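Long-range contact in CSE1 (Thermus thermophilus, PDB 4AN8), which serves as a subunit of the Cascade ribonucleoprotein complex and probably takes part in CRISPR adaptive immunity against mobile genetic elements: residues N425-L437 and L461-F475. Numbering follows the deposited sequence.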
# COMPACT_ATOMS: atom_id res chain seq x y z
N ASN A 425 -29.84 3.74 -1.70
CA ASN A 425 -28.66 3.51 -0.88
C ASN A 425 -28.93 2.52 0.24
O ASN A 425 -28.07 1.71 0.57
CB ASN A 425 -28.14 4.83 -0.32
CG ASN A 425 -27.60 5.76 -1.40
OD1 ASN A 425 -27.76 5.49 -2.59
ND2 ASN A 425 -26.96 6.84 -0.99
N SER A 426 -30.13 2.59 0.83
CA SER A 426 -30.47 1.72 1.95
C SER A 426 -30.76 0.28 1.51
O SER A 426 -30.65 -0.64 2.32
CB SER A 426 -31.66 2.28 2.74
OG SER A 426 -32.89 1.99 2.11
N LEU A 427 -31.11 0.09 0.24
CA LEU A 427 -31.34 -1.25 -0.28
C LEU A 427 -30.04 -2.03 -0.21
O LEU A 427 -28.99 -1.50 -0.58
CB LEU A 427 -31.85 -1.19 -1.72
CG LEU A 427 -33.19 -0.48 -1.97
CD1 LEU A 427 -33.41 -0.29 -3.47
CD2 LEU A 427 -34.35 -1.24 -1.35
N PRO A 428 -30.08 -3.27 0.28
CA PRO A 428 -28.89 -4.10 0.44
C PRO A 428 -28.37 -4.75 -0.85
O PRO A 428 -27.46 -5.57 -0.79
CB PRO A 428 -29.37 -5.22 1.38
CG PRO A 428 -30.85 -5.31 1.11
CD PRO A 428 -31.29 -3.91 0.83
N LEU A 429 -28.92 -4.38 -2.00
CA LEU A 429 -28.63 -5.13 -3.21
C LEU A 429 -27.15 -5.03 -3.68
O LEU A 429 -26.47 -6.05 -3.84
CB LEU A 429 -29.60 -4.71 -4.32
CG LEU A 429 -29.50 -5.53 -5.60
CD1 LEU A 429 -29.84 -6.96 -5.29
CD2 LEU A 429 -30.43 -4.96 -6.67
N GLU A 430 -26.66 -3.81 -3.89
CA GLU A 430 -25.32 -3.64 -4.45
C GLU A 430 -24.24 -3.96 -3.42
O GLU A 430 -23.25 -4.62 -3.74
CB GLU A 430 -25.13 -2.21 -4.94
CG GLU A 430 -25.88 -1.86 -6.21
CD GLU A 430 -25.72 -0.39 -6.54
OE1 GLU A 430 -24.66 -0.02 -7.10
OE2 GLU A 430 -26.64 0.39 -6.21
N ARG A 431 -24.45 -3.50 -2.20
CA ARG A 431 -23.54 -3.77 -1.10
C ARG A 431 -23.31 -5.27 -0.93
O ARG A 431 -22.18 -5.72 -0.79
CB ARG A 431 -24.04 -3.14 0.20
CG ARG A 431 -23.16 -3.37 1.40
CD ARG A 431 -23.63 -2.55 2.61
NE ARG A 431 -25.00 -2.85 3.03
CZ ARG A 431 -25.37 -3.92 3.74
NH1 ARG A 431 -24.47 -4.82 4.10
NH2 ARG A 431 -26.64 -4.09 4.07
N LEU A 432 -24.38 -6.06 -0.98
CA LEU A 432 -24.22 -7.50 -0.74
C LEU A 432 -23.64 -8.26 -1.93
O LEU A 432 -22.86 -9.19 -1.75
CB LEU A 432 -25.53 -8.14 -0.27
CG LEU A 432 -25.71 -8.11 1.24
CD1 LEU A 432 -26.24 -6.76 1.66
CD2 LEU A 432 -26.64 -9.22 1.70
N TYR A 433 -24.04 -7.88 -3.13
CA TYR A 433 -23.43 -8.45 -4.33
C TYR A 433 -21.89 -8.32 -4.21
O TYR A 433 -21.18 -9.31 -4.24
CB TYR A 433 -23.96 -7.72 -5.56
CG TYR A 433 -23.29 -8.09 -6.86
CD1 TYR A 433 -23.41 -9.37 -7.38
CD2 TYR A 433 -22.55 -7.16 -7.58
CE1 TYR A 433 -22.81 -9.72 -8.57
CE2 TYR A 433 -21.94 -7.50 -8.79
CZ TYR A 433 -22.08 -8.78 -9.28
OH TYR A 433 -21.49 -9.15 -10.47
N TRP A 434 -21.40 -7.10 -4.07
CA TRP A 434 -19.96 -6.85 -4.00
C TRP A 434 -19.29 -7.49 -2.78
O TRP A 434 -18.23 -8.10 -2.89
CB TRP A 434 -19.67 -5.35 -4.08
CG TRP A 434 -19.97 -4.82 -5.44
CD1 TRP A 434 -20.93 -3.92 -5.77
CD2 TRP A 434 -19.31 -5.19 -6.66
NE1 TRP A 434 -20.90 -3.70 -7.13
CE2 TRP A 434 -19.91 -4.46 -7.69
CE3 TRP A 434 -18.26 -6.06 -6.98
CZ2 TRP A 434 -19.51 -4.58 -9.03
CZ3 TRP A 434 -17.85 -6.17 -8.31
CH2 TRP A 434 -18.48 -5.44 -9.32
N HIS A 435 -19.94 -7.39 -1.63
CA HIS A 435 -19.42 -8.05 -0.44
C HIS A 435 -19.27 -9.56 -0.64
O HIS A 435 -18.28 -10.17 -0.22
CB HIS A 435 -20.29 -7.77 0.77
CG HIS A 435 -19.79 -8.41 2.03
ND1 HIS A 435 -19.22 -7.68 3.05
CD2 HIS A 435 -19.72 -9.71 2.40
CE1 HIS A 435 -18.85 -8.51 4.02
NE2 HIS A 435 -19.14 -9.74 3.65
N ALA A 436 -20.26 -10.17 -1.27
CA ALA A 436 -20.17 -11.60 -1.54
C ALA A 436 -19.00 -11.91 -2.45
O ALA A 436 -18.32 -12.92 -2.27
CB ALA A 436 -21.45 -12.12 -2.14
N LEU A 437 -18.79 -11.06 -3.46
CA LEU A 437 -17.69 -11.26 -4.42
C LEU A 437 -16.30 -11.02 -3.80
O LEU A 437 -15.33 -11.66 -4.19
CB LEU A 437 -17.89 -10.37 -5.64
CG LEU A 437 -19.12 -10.72 -6.49
CD1 LEU A 437 -19.10 -9.88 -7.75
CD2 LEU A 437 -19.13 -12.19 -6.85
N LEU A 461 -20.87 -15.41 -9.21
CA LEU A 461 -21.69 -14.26 -9.61
C LEU A 461 -23.18 -14.54 -9.38
O LEU A 461 -23.91 -13.70 -8.85
CB LEU A 461 -21.44 -13.90 -11.07
CG LEU A 461 -20.07 -13.31 -11.41
CD1 LEU A 461 -19.97 -12.97 -12.89
CD2 LEU A 461 -19.82 -12.08 -10.58
N ARG A 462 -23.62 -15.73 -9.77
CA ARG A 462 -25.01 -16.13 -9.59
C ARG A 462 -25.39 -16.08 -8.11
O ARG A 462 -26.36 -15.42 -7.72
CB ARG A 462 -25.24 -17.52 -10.18
CG ARG A 462 -26.63 -17.76 -10.73
CD ARG A 462 -26.67 -18.97 -11.65
NE ARG A 462 -26.99 -18.60 -13.03
CZ ARG A 462 -26.23 -18.91 -14.09
NH1 ARG A 462 -25.11 -19.60 -13.94
NH2 ARG A 462 -26.61 -18.53 -15.31
N GLY A 463 -24.61 -16.77 -7.28
CA GLY A 463 -24.88 -16.83 -5.86
C GLY A 463 -24.83 -15.47 -5.21
O GLY A 463 -25.62 -15.17 -4.31
N ALA A 464 -23.88 -14.64 -5.64
CA ALA A 464 -23.78 -13.30 -5.09
C ALA A 464 -25.05 -12.52 -5.39
O ALA A 464 -25.64 -11.91 -4.50
CB ALA A 464 -22.55 -12.57 -5.65
N ALA A 465 -25.46 -12.53 -6.66
CA ALA A 465 -26.68 -11.84 -7.09
C ALA A 465 -27.94 -12.39 -6.38
O ALA A 465 -28.72 -11.62 -5.79
CB ALA A 465 -26.84 -11.91 -8.61
N LEU A 466 -28.12 -13.71 -6.41
CA LEU A 466 -29.23 -14.40 -5.73
C LEU A 466 -29.29 -14.09 -4.25
O LEU A 466 -30.35 -13.77 -3.73
CB LEU A 466 -29.11 -15.92 -5.90
CG LEU A 466 -29.60 -16.48 -7.23
CD1 LEU A 466 -29.14 -17.92 -7.40
CD2 LEU A 466 -31.10 -16.38 -7.32
N GLU A 467 -28.15 -14.20 -3.58
CA GLU A 467 -28.07 -13.87 -2.16
C GLU A 467 -28.43 -12.41 -1.89
O GLU A 467 -29.04 -12.09 -0.88
CB GLU A 467 -26.66 -14.17 -1.65
CG GLU A 467 -26.48 -14.03 -0.15
CD GLU A 467 -25.17 -14.61 0.34
OE1 GLU A 467 -24.12 -14.33 -0.28
OE2 GLU A 467 -25.19 -15.37 1.34
N ALA A 468 -28.06 -11.51 -2.79
CA ALA A 468 -28.29 -10.08 -2.55
C ALA A 468 -29.73 -9.69 -2.83
O ALA A 468 -30.30 -8.82 -2.16
CB ALA A 468 -27.32 -9.23 -3.37
N TRP A 469 -30.32 -10.30 -3.84
CA TRP A 469 -31.71 -10.02 -4.17
C TRP A 469 -32.63 -10.61 -3.08
O TRP A 469 -33.57 -9.94 -2.61
CB TRP A 469 -32.05 -10.51 -5.58
CG TRP A 469 -33.51 -10.39 -5.89
CD1 TRP A 469 -34.40 -11.42 -6.07
CD2 TRP A 469 -34.26 -9.18 -6.02
NE1 TRP A 469 -35.65 -10.91 -6.31
CE2 TRP A 469 -35.59 -9.54 -6.28
CE3 TRP A 469 -33.93 -7.82 -5.94
CZ2 TRP A 469 -36.60 -8.60 -6.47
CZ3 TRP A 469 -34.94 -6.88 -6.12
CH2 TRP A 469 -36.25 -7.28 -6.38
N LYS A 470 -32.34 -11.84 -2.66
CA LYS A 470 -33.04 -12.43 -1.53
C LYS A 470 -33.12 -11.46 -0.36
O LYS A 470 -34.18 -11.28 0.24
CB LYS A 470 -32.38 -13.74 -1.08
CG LYS A 470 -33.02 -14.36 0.16
CD LYS A 470 -32.37 -15.69 0.51
CE LYS A 470 -32.74 -16.16 1.92
NZ LYS A 470 -34.18 -16.51 2.06
N ALA A 471 -32.01 -10.80 -0.06
CA ALA A 471 -31.96 -9.88 1.07
C ALA A 471 -32.78 -8.63 0.82
O ALA A 471 -33.30 -8.01 1.75
CB ALA A 471 -30.51 -9.52 1.41
N THR A 472 -32.90 -8.25 -0.44
CA THR A 472 -33.68 -7.06 -0.82
C THR A 472 -35.18 -7.38 -0.80
O THR A 472 -35.98 -6.54 -0.42
CB THR A 472 -33.26 -6.54 -2.21
OG1 THR A 472 -31.85 -6.29 -2.22
CG2 THR A 472 -34.00 -5.27 -2.57
N ARG A 473 -35.54 -8.59 -1.23
CA ARG A 473 -36.91 -9.09 -1.10
C ARG A 473 -37.35 -8.99 0.35
O ARG A 473 -38.37 -8.38 0.67
CB ARG A 473 -37.01 -10.55 -1.54
CG ARG A 473 -37.17 -10.75 -3.03
CD ARG A 473 -37.66 -12.17 -3.34
NE ARG A 473 -38.98 -12.43 -2.77
CZ ARG A 473 -40.13 -12.34 -3.45
NH1 ARG A 473 -40.12 -12.01 -4.74
NH2 ARG A 473 -41.29 -12.59 -2.84
N ARG A 474 -36.55 -9.60 1.22
CA ARG A 474 -36.77 -9.55 2.66
C ARG A 474 -37.05 -8.13 3.13
O ARG A 474 -37.93 -7.89 3.96
CB ARG A 474 -35.56 -10.13 3.39
CG ARG A 474 -35.84 -10.61 4.80
CD ARG A 474 -34.57 -11.05 5.50
NE ARG A 474 -34.02 -12.28 4.94
CZ ARG A 474 -32.78 -12.40 4.49
NH1 ARG A 474 -31.97 -11.35 4.53
NH2 ARG A 474 -32.35 -13.55 3.99
N PHE A 475 -36.32 -7.17 2.58
CA PHE A 475 -36.50 -5.76 2.93
C PHE A 475 -37.78 -5.22 2.30
O PHE A 475 -38.56 -4.51 2.95
CB PHE A 475 -35.29 -4.97 2.43
CG PHE A 475 -35.37 -3.49 2.69
CD1 PHE A 475 -36.28 -2.70 2.01
CD2 PHE A 475 -34.51 -2.89 3.60
CE1 PHE A 475 -36.35 -1.34 2.25
CE2 PHE A 475 -34.57 -1.53 3.84
CZ PHE A 475 -35.49 -0.75 3.17
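Ala464 and Ala468 point their methyls toward helix 429-437, and these small residues let the roughly antiparallel segments 429-437 and 461-475 (147°) approach to 8.1 Å between axes. The CB of Ala468 lies 3.3 Å from the carbonyl O of Leu429 and also meets CB of Leu432; that of Ala464 packs 3.7 Å from CB of Ala436 and against CD2 of Leu437.

Larger apolar groups fill the flanks. Leu429 reaches CD1 to CB of Ala468 (3.9 Å) and to the edge of the Trp469 ring. Tyr433 is a knob in the hole formed by Leu461, Ala464, Ala465 and Ala468: with CG anti to the backbone N (chi1 173°), its ring turns an edge to Ala465 N, while CD1 of Leu437 lies over the rim of one face. The phenol OH touches CD2 of Leu461 (3.4 Å) but is hydrogen-bonded to Ala385 O, which ties Tyr433 to helix 372-403. At the far end, Pro428, at the N-cap, rests its CG 3.6 Å from OG1 of Thr472, and CD2 of Leu427 meets the Phe475 ring.

The Thr472 hydroxyl turns back on its own helix, donating to Ala468 O (3.0 Å), which suits it to this apolar seam. Cohesion between these two helices of the C-terminal bundle thus rests on close apolar fit.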